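Local atomic coordinates of esterase E25 (Uncultured bacterium, PDB entry 4Q05), a protein that hydrolyses carboxylic ester bonds as a dimeric alpha/beta-hydrolase-fold esterase of the bacterial hormone-sensitive lipase family. Residues S282-D287 against T308-I313; A237-S240 against S245-I248; I200-S205 against N210-L215; T186-L191 against D225-L230. One frame throughout, in Å; residues are numbered along the deposited sequence.

In the fold
From the N terminus the first loop to open is that of contact 4, where helix 179-194 meets the approach to strand 229-235. Contact 3 opens and closes inside it, folding helix 206-221 back on strand 200-205; the two meet where strands 200-205 and 229-235 lie side by side in the sheet, Ile200 O being 2.7 Å from Gly228 N, a probable hydrogen bond. Contact 2 follows in series and closes a short loop between the chain after strand 229-235 and helix 244-248. Contact 1, last, joins the loop before strand 294-299 to helix 305-317. No loop crosses another. Contacts 1 and 2 touch through Ser282 and Met239, and contact 1 reaches contact 3 where Pro283 packs on Met213.

Contact 1 (S282-D287 against T308-I313); sequences SPLYGD and TVRTHI. With NA (sodium ion), chain C.
Leu284 places CG opposite its backbone N (chi1 176°), which sends both methyls out of the 3-10 turn 283-285 toward helix 305-317, and Arg310 bends at chi3 (63°), laying its guanidinium against one of them. That methyl, CD2, stands 3.3 Å above one face of the Arg310 guanidinium, displaced toward the rim, and the two side chains cross at about a right angle. The other branch, CD1 of Leu284, lies 3.7 Å from Thr311 OG1. This is a van der Waals contact; the hydroxyl has its polar partner in Ala307 O, one turn back on its own helix. The CB of Tyr285 points away from the helix, yet its ring returns so that OH comes to the edge of the Arg310 guanidinium, 3.4 Å from NH2. Ring and guanidinium planes are 67° apart, so the two are not stacked in parallel. Within the alpha/beta hydrolase fold, helix 305-317 rests on strand 294-299 through Thr308 and Thr311, both on Leu296, and the turn is tied by backbone bonds from Leu284 to Ala237. The charge of Arg310 is met by Asp238, whose OD2 forms a salt bridge with NH1 and a weak hydrogen bond with Tyr285 OH. With an alanine here in place of Arg310, Asp238 would probably be left without its cationic mate, and CD2 of Leu284 would lose the flat surface it rests on. The CB of His312 points away from the turn; its ND1 binds a sodium ion at 2.8 Å, and Val326 O of the second subunit binds the same ion.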
loop_
_atom_site.group_PDB
_atom_site.type_symbol
_atom_site.label_atom_id
_atom_site.label_comp_id
_atom_site.label_asym_id
_atom_site.label_seq_id
_atom_site.Cartn_x
_atom_site.Cartn_y
_atom_site.Cartn_z
ATOM N N SER A 282 20.181 -5.320 5.623
ATOM C CA SER A 282 18.936 -4.897 4.985
ATOM C C SER A 282 18.479 -6.033 4.095
ATOM O O SER A 282 18.841 -6.088 2.922
ATOM C CB SER A 282 19.186 -3.651 4.149
ATOM O OG SER A 282 19.521 -2.552 4.983
ATOM N N PRO A 283 17.728 -6.979 4.673
ATOM C CA PRO A 283 17.375 -8.239 4.015
ATOM C C PRO A 283 16.571 -8.072 2.715
ATOM O O PRO A 283 16.510 -9.024 1.936
ATOM C CB PRO A 283 16.524 -8.967 5.068
ATOM C CG PRO A 283 16.818 -8.326 6.342
ATOM C CD PRO A 283 17.270 -6.923 6.072
ATOM N N LEU A 284 15.954 -6.913 2.499
ATOM C CA LEU A 284 15.262 -6.641 1.239
ATOM C C LEU A 284 16.198 -6.892 0.054
ATOM O O LEU A 284 15.757 -7.281 -1.030
ATOM C CB LEU A 284 14.777 -5.190 1.195
ATOM C CG LEU A 284 14.120 -4.734 -0.109
ATOM C CD1 LEU A 284 12.946 -5.666 -0.465
ATOM C CD2 LEU A 284 13.648 -3.301 0.014
ATOM N N TYR A 285 17.490 -6.653 0.263
ATOM C CA TYR A 285 18.481 -6.830 -0.798
ATOM C C TYR A 285 18.825 -8.282 -1.047
ATOM O O TYR A 285 19.465 -8.614 -2.049
ATOM C CB TYR A 285 19.750 -6.017 -0.511
ATOM C CG TYR A 285 19.477 -4.552 -0.640
ATOM C CD1 TYR A 285 19.266 -3.988 -1.884
ATOM C CD2 TYR A 285 19.371 -3.742 0.478
ATOM C CE1 TYR A 285 18.984 -2.658 -2.018
ATOM C CE2 TYR A 285 19.083 -2.401 0.357
ATOM C CZ TYR A 285 18.893 -1.867 -0.893
ATOM O OH TYR A 285 18.603 -0.539 -1.035
ATOM N N GLY A 286 18.407 -9.152 -0.139
ATOM C CA GLY A 286 18.669 -10.567 -0.315
ATOM C C GLY A 286 17.585 -11.208 -1.159
ATOM O O GLY A 286 16.630 -10.545 -1.582
ATOM N N ASP A 287 17.724 -12.507 -1.380
ATOM C CA ASP A 287 16.776 -13.279 -2.170
ATOM C C ASP A 287 15.513 -13.541 -1.364
ATOM O O ASP A 287 15.589 -13.935 -0.205
ATOM C CB ASP A 287 17.405 -14.617 -2.557
ATOM C CG ASP A 287 16.698 -15.289 -3.735
ATOM O OD1 ASP A 287 15.571 -14.880 -4.100
ATOM O OD2 ASP A 287 17.285 -16.239 -4.293
ATOM N N THR A 308 8.278 -1.281 3.372
ATOM C CA THR A 308 7.224 -2.276 3.421
ATOM C C THR A 308 6.735 -2.659 2.026
ATOM O O THR A 308 6.669 -3.843 1.673
ATOM C CB THR A 308 6.029 -1.778 4.260
ATOM O OG1 THR A 308 6.505 -1.408 5.565
ATOM C CG2 THR A 308 4.958 -2.892 4.377
ATOM N N VAL A 309 6.391 -1.656 1.239
ATOM C CA VAL A 309 5.783 -1.919 -0.057
ATOM C C VAL A 309 6.836 -2.433 -1.033
ATOM O O VAL A 309 6.526 -3.213 -1.930
ATOM C CB VAL A 309 5.036 -0.691 -0.627
ATOM C CG1 VAL A 309 3.971 -0.214 0.368
ATOM C CG2 VAL A 309 5.991 0.437 -0.987
ATOM N N ARG A 310 8.079 -2.005 -0.841
ATOM C CA ARG A 310 9.189 -2.534 -1.632
ATOM C C ARG A 310 9.340 -4.004 -1.325
ATOM O O ARG A 310 9.584 -4.805 -2.216
ATOM C CB ARG A 310 10.493 -1.793 -1.347
ATOM C CG ARG A 310 10.559 -0.400 -1.973
ATOM C CD ARG A 310 11.777 0.348 -1.472
ATOM N NE ARG A 310 13.007 -0.330 -1.868
ATOM C CZ ARG A 310 14.187 -0.157 -1.284
ATOM N NH1 ARG A 310 14.312 0.666 -0.251
ATOM N NH2 ARG A 310 15.241 -0.827 -1.718
ATOM N N THR A 311 9.170 -4.376 -0.063
ATOM C CA THR A 311 9.289 -5.783 0.298
ATOM C C THR A 311 8.112 -6.587 -0.259
ATOM O O THR A 311 8.294 -7.676 -0.792
ATOM C CB THR A 311 9.389 -5.988 1.821
ATOM O OG1 THR A 311 10.581 -5.357 2.319
ATOM C CG2 THR A 311 9.424 -7.470 2.140
ATOM N N HIS A 312 6.911 -6.041 -0.126
ATOM C CA HIS A 312 5.720 -6.693 -0.639
ATOM C C HIS A 312 5.880 -6.958 -2.134
ATOM O O HIS A 312 5.562 -8.041 -2.625
ATOM C CB HIS A 312 4.474 -5.824 -0.414
ATOM C CG HIS A 312 3.250 -6.351 -1.097
ATOM N ND1 HIS A 312 2.729 -5.782 -2.239
ATOM C CD2 HIS A 312 2.464 -7.417 -0.817
ATOM C CE1 HIS A 312 1.661 -6.463 -2.622
ATOM N NE2 HIS A 312 1.484 -7.466 -1.780
ATOM N N ILE A 313 6.377 -5.957 -2.850
ATOM C CA ILE A 313 6.495 -6.061 -4.297
ATOM C C ILE A 313 7.562 -7.090 -4.631
ATOM O O ILE A 313 7.360 -7.924 -5.503
ATOM C CB ILE A 313 6.807 -4.697 -4.958
ATOM C CG1 ILE A 313 5.575 -3.782 -4.880
ATOM C CG2 ILE A 313 7.215 -4.876 -6.429
ATOM C CD1 ILE A 313 4.312 -4.393 -5.579
HETATM NA NA NA C . 3.062 -3.077 -2.621
#

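Contact 2 (A237-S240 against S245-I248); sequences ADMS and SYYI
Tyr246 aims its CB at the loop 237-240, and chi1 of -81° carries CG beside the backbone N, from where the ring runs out to meet the carbonyls of Asp238 and Ser240. Along one side of the ring, CD2 lies 3.9 Å from Ser240 O, and CE2 comes closer to that oxygen, at 3.1 Å, on an oblique approach. At the tip, Tyr246 OH donates to Asp238 O over 2.8 Å. The C=O...donor angle is 147° with the donor in the carbonyl plane, and the acceptor in turn lies at the ring edge. The Met239 chain, bent at chi2 and chi3, curls its end back to the same hydroxyl, CE being 3.5 Å from Tyr246 OH. Tyr259 adds an edge-to-face ring contact with Tyr246. A phenylalanine in place of Tyr246 would probably leave the buried Asp238 O without this donor and let the loop shift against the helix. The loop is also braced from within: Asp238 OD1 accepts from Ser240 OG at 2.6 Å on its syn side and from Ser240 N at 3.0 Å on its anti side. The latter bond defines an Asx turn, here in the loop that leaves strand 229-235 of the alpha/beta hydrolase sheet.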
loop_
_atom_site.group_PDB
_atom_site.type_symbol
_atom_site.label_atom_id
_atom_site.label_comp_id
_atom_site.label_asym_id
_atom_site.label_seq_id
_atom_site.Cartn_x
_atom_site.Cartn_y
_atom_site.Cartn_z
ATOM N N ALA A 237 13.231 -3.415 6.482
ATOM C CA ALA A 237 13.737 -4.264 5.406
ATOM C C ALA A 237 14.938 -3.653 4.680
ATOM O O ALA A 237 15.820 -4.365 4.206
ATOM C CB ALA A 237 12.613 -4.582 4.415
ATOM N N ASP A 238 14.960 -2.332 4.582
ATOM C CA ASP A 238 16.118 -1.617 4.025
ATOM C C ASP A 238 16.487 -0.489 4.964
ATOM O O ASP A 238 15.762 0.503 5.058
ATOM C CB ASP A 238 15.787 -1.050 2.639
ATOM C CG ASP A 238 16.971 -0.353 1.984
ATOM O OD1 ASP A 238 18.011 -0.143 2.655
ATOM O OD2 ASP A 238 16.851 -0.004 0.785
ATOM N N MET A 239 17.605 -0.637 5.672
ATOM C CA MET A 239 17.982 0.368 6.666
ATOM C C MET A 239 19.026 1.367 6.176
ATOM O O MET A 239 19.489 2.192 6.950
ATOM C CB MET A 239 18.434 -0.280 7.974
ATOM C CG MET A 239 17.388 -1.223 8.595
ATOM S SD MET A 239 15.717 -0.509 8.675
ATOM C CE MET A 239 16.008 1.012 9.588
ATOM N N SER A 240 19.411 1.286 4.904
ATOM C CA SER A 240 20.091 2.414 4.286
ATOM C C SER A 240 19.013 3.460 4.132
ATOM O O SER A 240 17.830 3.146 4.257
ATOM C CB SER A 240 20.680 2.046 2.917
ATOM O OG SER A 240 19.659 1.753 1.981
ATOM N N SER A 245 9.646 7.046 1.467
ATOM C CA SER A 245 9.012 7.421 2.725
ATOM C C SER A 245 10.004 7.997 3.734
ATOM O O SER A 245 9.631 8.815 4.572
ATOM C CB SER A 245 8.223 6.247 3.329
ATOM O OG SER A 245 9.047 5.105 3.574
ATOM N N TYR A 246 11.258 7.566 3.673
ATOM C CA TYR A 246 12.288 8.190 4.514
ATOM C C TYR A 246 12.327 9.698 4.280
ATOM O O TYR A 246 12.630 10.470 5.180
ATOM C CB TYR A 246 13.666 7.609 4.199
ATOM C CG TYR A 246 13.976 6.284 4.850
ATOM C CD1 TYR A 246 13.680 6.056 6.187
ATOM C CD2 TYR A 246 14.588 5.269 4.131
ATOM C CE1 TYR A 246 13.996 4.842 6.799
ATOM C CE2 TYR A 246 14.905 4.052 4.728
ATOM C CZ TYR A 246 14.604 3.854 6.065
ATOM O OH TYR A 246 14.904 2.661 6.658
ATOM N N TYR A 247 12.036 10.114 3.053
ATOM C CA TYR A 247 12.136 11.525 2.689
ATOM C C TYR A 247 10.776 12.199 2.747
ATOM O O TYR A 247 10.613 13.247 3.372
ATOM C CB TYR A 247 12.792 11.666 1.310
ATOM C CG TYR A 247 14.179 11.050 1.288
ATOM C CD1 TYR A 247 15.306 11.797 1.626
ATOM C CD2 TYR A 247 14.361 9.716 0.952
ATOM C CE1 TYR A 247 16.585 11.223 1.619
ATOM C CE2 TYR A 247 15.618 9.142 0.949
ATOM C CZ TYR A 247 16.725 9.892 1.280
ATOM O OH TYR A 247 17.974 9.284 1.269
ATOM N N ILE A 248 9.791 11.564 2.123
ATOM C CA ILE A 248 8.446 12.100 2.095
ATOM C C ILE A 248 7.830 12.175 3.487
ATOM O O ILE A 248 7.144 13.148 3.825
ATOM C CB ILE A 248 7.541 11.238 1.202
ATOM C CG1 ILE A 248 8.066 11.229 -0.245
ATOM C CG2 ILE A 248 6.094 11.736 1.276
ATOM C CD1 ILE A 248 7.199 10.415 -1.221
#

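Contact 3 (I200-S205 against N210-L215); sequences IALGGS and NLTMGL
Flat side-chain groups are absent where Leu202, Thr212 and Leu215 meet: these are two leucines and a threonine, whose branched ends offer neither face nor edge, and the planar parts nearby are the peptides around Gly203. Leu202 and Thr212 reach toward each other tip to tip, with Leu202 CG 3.7 Å from Thr212 CG2. With N-CA-CB-CG extended (chi1 168°), Leu202 also meets Leu215; the two side chains cross obliquely, CD2 of Leu202 lying 3.8 Å from CD2 of Leu215. Thr212 OG1 sits over the strand backbone, 3.5 Å from Gly203 CA. That hydroxyl is buried, but it is satisfied outside the pair, by hydrogen bonds with Thr136 OG1 and Gly208 O. The backbone angles of Gly203 would drive any beta carbon into the carbonyl oxygen of Leu202, so the position is restricted to glycine. The strand and helix axes approach to 7.6 Å, and their N-to-C directions differ by 142°. The chain therefore doubles back on itself after the strand, within the beta-alpha-beta unit of strand 200-205, helix 206-221 and strand 229-235. The tight strand-to-helix turn, with Gly204, Ser206 and Gly208 in a GxSxG pattern, is consistent with the nucleophile elbow of alpha/beta hydrolases.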
loop_
_atom_site.group_PDB
_atom_site.type_symbol
_atom_site.label_atom_id
_atom_site.label_comp_id
_atom_site.label_asym_id
_atom_site.label_seq_id
_atom_site.Cartn_x
_atom_site.Cartn_y
_atom_site.Cartn_z
ATOM N N ILE A 200 3.691 -23.100 12.318
ATOM C CA ILE A 200 4.305 -21.928 12.922
ATOM C C ILE A 200 4.230 -20.714 12.019
ATOM O O ILE A 200 4.598 -20.779 10.840
ATOM C CB ILE A 200 5.775 -22.211 13.275
ATOM C CG1 ILE A 200 5.850 -23.278 14.372
ATOM C CG2 ILE A 200 6.496 -20.924 13.707
ATOM C CD1 ILE A 200 7.265 -23.659 14.740
ATOM N N ALA A 201 3.738 -19.606 12.574
ATOM C CA ALA A 201 3.889 -18.308 11.928
ATOM C C ALA A 201 5.038 -17.570 12.615
ATOM O O ALA A 201 5.292 -17.750 13.797
ATOM C CB ALA A 201 2.584 -17.485 11.991
ATOM N N LEU A 202 5.738 -16.746 11.862
ATOM C CA LEU A 202 6.883 -16.049 12.398
ATOM C C LEU A 202 6.846 -14.599 11.969
ATOM O O LEU A 202 6.661 -14.285 10.792
ATOM C CB LEU A 202 8.165 -16.690 11.852
ATOM C CG LEU A 202 9.469 -15.922 12.075
ATOM C CD1 LEU A 202 9.824 -15.916 13.556
ATOM C CD2 LEU A 202 10.615 -16.515 11.254
ATOM N N GLY A 203 7.058 -13.697 12.903
ATOM C CA GLY A 203 7.321 -12.348 12.478
ATOM C C GLY A 203 7.084 -11.299 13.517
ATOM O O GLY A 203 7.005 -11.577 14.708
ATOM N N GLY A 204 7.001 -10.067 13.045
ATOM C CA GLY A 204 6.891 -8.926 13.927
ATOM C C GLY A 204 7.169 -7.684 13.124
ATOM O O GLY A 204 6.791 -7.601 11.962
ATOM N N SER A 205 7.872 -6.735 13.718
ATOM C CA SER A 205 7.921 -5.409 13.144
ATOM C C SER A 205 9.318 -4.831 13.196
ATOM O O SER A 205 10.174 -5.315 13.940
ATOM C CB SER A 205 6.933 -4.511 13.881
ATOM O OG SER A 205 7.254 -4.481 15.262
ATOM N N ASN A 210 13.135 -7.465 10.516
ATOM C CA ASN A 210 14.426 -7.563 9.860
ATOM C C ASN A 210 15.074 -8.919 10.161
ATOM O O ASN A 210 15.488 -9.625 9.251
ATOM C CB ASN A 210 15.336 -6.393 10.283
ATOM C CG ASN A 210 16.709 -6.459 9.646
ATOM O OD1 ASN A 210 17.417 -7.463 9.777
ATOM N ND2 ASN A 210 17.099 -5.388 8.958
ATOM N N LEU A 211 15.137 -9.292 11.438
ATOM C CA LEU A 211 15.675 -10.607 11.819
ATOM C C LEU A 211 14.854 -11.729 11.208
ATOM O O LEU A 211 15.393 -12.752 10.790
ATOM C CB LEU A 211 15.682 -10.789 13.337
ATOM C CG LEU A 211 16.516 -9.809 14.151
ATOM C CD1 LEU A 211 16.202 -10.005 15.632
ATOM C CD2 LEU A 211 18.013 -9.971 13.842
ATOM N N THR A 212 13.541 -11.539 11.163
ATOM C CA THR A 212 12.664 -12.558 10.593
ATOM C C THR A 212 13.024 -12.809 9.127
ATOM O O THR A 212 13.215 -13.945 8.699
ATOM C CB THR A 212 11.180 -12.166 10.747
ATOM O OG1 THR A 212 10.817 -12.289 12.124
ATOM C CG2 THR A 212 10.281 -13.079 9.928
ATOM N N MET A 213 13.132 -11.738 8.360
ATOM C CA MET A 213 13.517 -11.871 6.962
ATOM C C MET A 213 14.894 -12.536 6.829
ATOM O O MET A 213 15.088 -13.429 6.007
ATOM C CB MET A 213 13.508 -10.500 6.276
ATOM C CG MET A 213 12.102 -9.884 6.167
ATOM S SD MET A 213 12.191 -8.248 5.417
ATOM C CE MET A 213 12.628 -8.664 3.720
ATOM N N GLY A 214 15.853 -12.092 7.639
ATOM C CA GLY A 214 17.187 -12.664 7.591
ATOM C C GLY A 214 17.196 -14.135 7.958
ATOM O O GLY A 214 17.876 -14.943 7.330
ATOM N N LEU A 215 16.432 -14.493 8.982
ATOM C CA LEU A 215 16.318 -15.894 9.376
ATOM C C LEU A 215 15.746 -16.754 8.255
ATOM O O LEU A 215 16.266 -17.828 7.946
ATOM C CB LEU A 215 15.421 -16.042 10.598
ATOM C CG LEU A 215 15.133 -17.512 10.913
ATOM C CD1 LEU A 215 16.432 -18.233 11.266
ATOM C CD2 LEU A 215 14.130 -17.635 12.042
#

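Contact 4 (T186-L191 against D225-L230); sequences TVYQHL and DLPGAL
Tyr188 and Pro227 have the nearest alpha carbons of the two backbones, 9.3 Å apart, a gap that only a long side chain bridges. The link belongs to the alpha/beta hydrolase fold: helix 179-194 flanks the sheet, and segment 225-230 leads from helix 206-221 into strand 229-235. The tyrosine carries the contact alone on its side. A trans chi1 (-173°) carries the ring out from the helix to the loop. There Tyr188 OH donates to Asp225 O over 2.7 Å. The C=O...donor angle is 122°, but the hydroxyl stands 39° out of the carbonyl plane, not on a lone pair. Relative to the tyrosine ring, the oxygen lies at the edge, in plane. The carboxylate of Asp225 leads away, and it is the main chain of this residue that is gripped. Leu226 also meets the hydroxyl only through its backbone, by its carbonyl carbon and without a bond, while its side chain packs on Leu219 and Ile220 of helix 206-221; Leu219 also packs on Tyr188. Pro227 adds an apolar flank, crossing the tyrosine obliquely with its CG 3.8 Å from Tyr188 CE1. Its nitrogen lies 3.1 Å from Tyr188 OH, but a proline N has no hydrogen to give, and the closest ring carbon, Pro227 CD, rests 3.3 Å from that same Tyr188 OH.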
loop_
_atom_site.group_PDB
_atom_site.type_symbol
_atom_site.label_atom_id
_atom_site.label_comp_id
_atom_site.label_asym_id
_atom_site.label_seq_id
_atom_site.Cartn_x
_atom_site.Cartn_y
_atom_site.Cartn_z
ATOM N N THR A 186 18.159 -20.080 17.180
ATOM C CA THR A 186 18.206 -21.067 18.261
ATOM C C THR A 186 16.814 -21.480 18.692
ATOM O O THR A 186 16.512 -22.664 18.806
ATOM C CB THR A 186 18.971 -20.506 19.484
ATOM O OG1 THR A 186 20.355 -20.375 19.157
ATOM C CG2 THR A 186 18.838 -21.422 20.679
ATOM N N VAL A 187 15.949 -20.497 18.919
ATOM C CA VAL A 187 14.593 -20.801 19.341
ATOM C C VAL A 187 13.839 -21.527 18.237
ATOM O O VAL A 187 13.136 -22.511 18.487
ATOM C CB VAL A 187 13.829 -19.525 19.750
ATOM C CG1 VAL A 187 12.349 -19.830 19.945
ATOM C CG2 VAL A 187 14.424 -18.957 21.015
ATOM N N TYR A 188 13.990 -21.054 17.009
ATOM C CA TYR A 188 13.312 -21.704 15.888
ATOM C C TYR A 188 13.725 -23.178 15.748
ATOM O O TYR A 188 12.874 -24.057 15.609
ATOM C CB TYR A 188 13.581 -20.960 14.582
ATOM C CG TYR A 188 12.780 -21.487 13.418
ATOM C CD1 TYR A 188 11.426 -21.187 13.295
ATOM C CD2 TYR A 188 13.373 -22.285 12.447
ATOM C CE1 TYR A 188 10.681 -21.668 12.236
ATOM C CE2 TYR A 188 12.640 -22.767 11.381
ATOM C CZ TYR A 188 11.292 -22.448 11.279
ATOM O OH TYR A 188 10.547 -22.922 10.223
ATOM N N GLN A 189 15.029 -23.445 15.777
ATOM C CA GLN A 189 15.504 -24.825 15.667
ATOM C C GLN A 189 14.912 -25.689 16.758
ATOM O O GLN A 189 14.473 -26.810 16.507
ATOM C CB GLN A 189 17.030 -24.893 15.728
ATOM C CG GLN A 189 17.703 -24.568 14.404
ATOM C CD GLN A 189 18.683 -25.652 13.954
ATOM O OE1 GLN A 189 19.690 -25.922 14.629
ATOM N NE2 GLN A 189 18.391 -26.281 12.810
ATOM N N HIS A 190 14.898 -25.167 17.980
ATOM C CA HIS A 190 14.323 -25.905 19.093
ATOM C C HIS A 190 12.876 -26.264 18.817
ATOM O O HIS A 190 12.451 -27.391 19.059
ATOM C CB HIS A 190 14.430 -25.111 20.389
ATOM C CG HIS A 190 13.680 -25.722 21.532
ATOM N ND1 HIS A 190 14.198 -26.739 22.302
ATOM C CD2 HIS A 190 12.449 -25.458 22.038
ATOM C CE1 HIS A 190 13.322 -27.080 23.232
ATOM N NE2 HIS A 190 12.253 -26.314 23.095
ATOM N N LEU A 191 12.117 -25.300 18.305
ATOM C CA LEU A 191 10.709 -25.528 18.025
ATOM C C LEU A 191 10.491 -26.630 16.990
ATOM O O LEU A 191 9.571 -27.433 17.132
ATOM C CB LEU A 191 10.030 -24.224 17.581
ATOM C CG LEU A 191 9.960 -23.143 18.661
ATOM C CD1 LEU A 191 9.506 -21.818 18.067
ATOM C CD2 LEU A 191 9.032 -23.584 19.795
ATOM N N ASP A 225 13.178 -26.529 7.221
ATOM C CA ASP A 225 11.744 -26.310 7.073
ATOM C C ASP A 225 11.375 -24.861 7.422
ATOM O O ASP A 225 11.937 -24.277 8.343
ATOM C CB ASP A 225 10.968 -27.278 7.958
ATOM C CG ASP A 225 10.942 -28.700 7.402
ATOM O OD1 ASP A 225 11.615 -28.971 6.388
ATOM O OD2 ASP A 225 10.238 -29.548 7.990
ATOM N N LEU A 226 10.430 -24.287 6.685
ATOM C CA LEU A 226 10.073 -22.875 6.862
ATOM C C LEU A 226 8.776 -22.724 7.625
ATOM O O LEU A 226 7.961 -23.636 7.648
ATOM C CB LEU A 226 9.914 -22.198 5.506
ATOM C CG LEU A 226 11.094 -22.340 4.548
ATOM C CD1 LEU A 226 10.774 -21.645 3.230
ATOM C CD2 LEU A 226 12.335 -21.754 5.175
ATOM N N PRO A 227 8.565 -21.556 8.246
ATOM C CA PRO A 227 7.269 -21.318 8.894
ATOM C C PRO A 227 6.136 -21.401 7.872
ATOM O O PRO A 227 6.377 -21.222 6.678
ATOM C CB PRO A 227 7.395 -19.875 9.414
ATOM C CG PRO A 227 8.844 -19.631 9.540
ATOM C CD PRO A 227 9.482 -20.415 8.413
ATOM N N GLY A 228 4.922 -21.676 8.339
ATOM C CA GLY A 228 3.762 -21.706 7.471
ATOM C C GLY A 228 3.348 -20.324 6.983
ATOM O O GLY A 228 2.668 -20.197 5.967
ATOM N N ALA A 229 3.750 -19.287 7.706
ATOM C CA ALA A 229 3.381 -17.915 7.341
ATOM C C ALA A 229 4.311 -16.914 8.014
ATOM O O ALA A 229 4.868 -17.199 9.076
ATOM C CB ALA A 229 1.945 -17.628 7.750
ATOM N N LEU A 230 4.482 -15.743 7.401
ATOM C CA LEU A 230 5.273 -14.689 8.021
ATOM C C LEU A 230 4.399 -13.479 8.224
ATOM O O LEU A 230 3.493 -13.229 7.433
ATOM C CB LEU A 230 6.433 -14.275 7.124
ATOM C CG LEU A 230 7.415 -15.350 6.695
ATOM C CD1 LEU A 230 8.549 -14.678 5.929
ATOM C CD2 LEU A 230 7.944 -16.117 7.907
#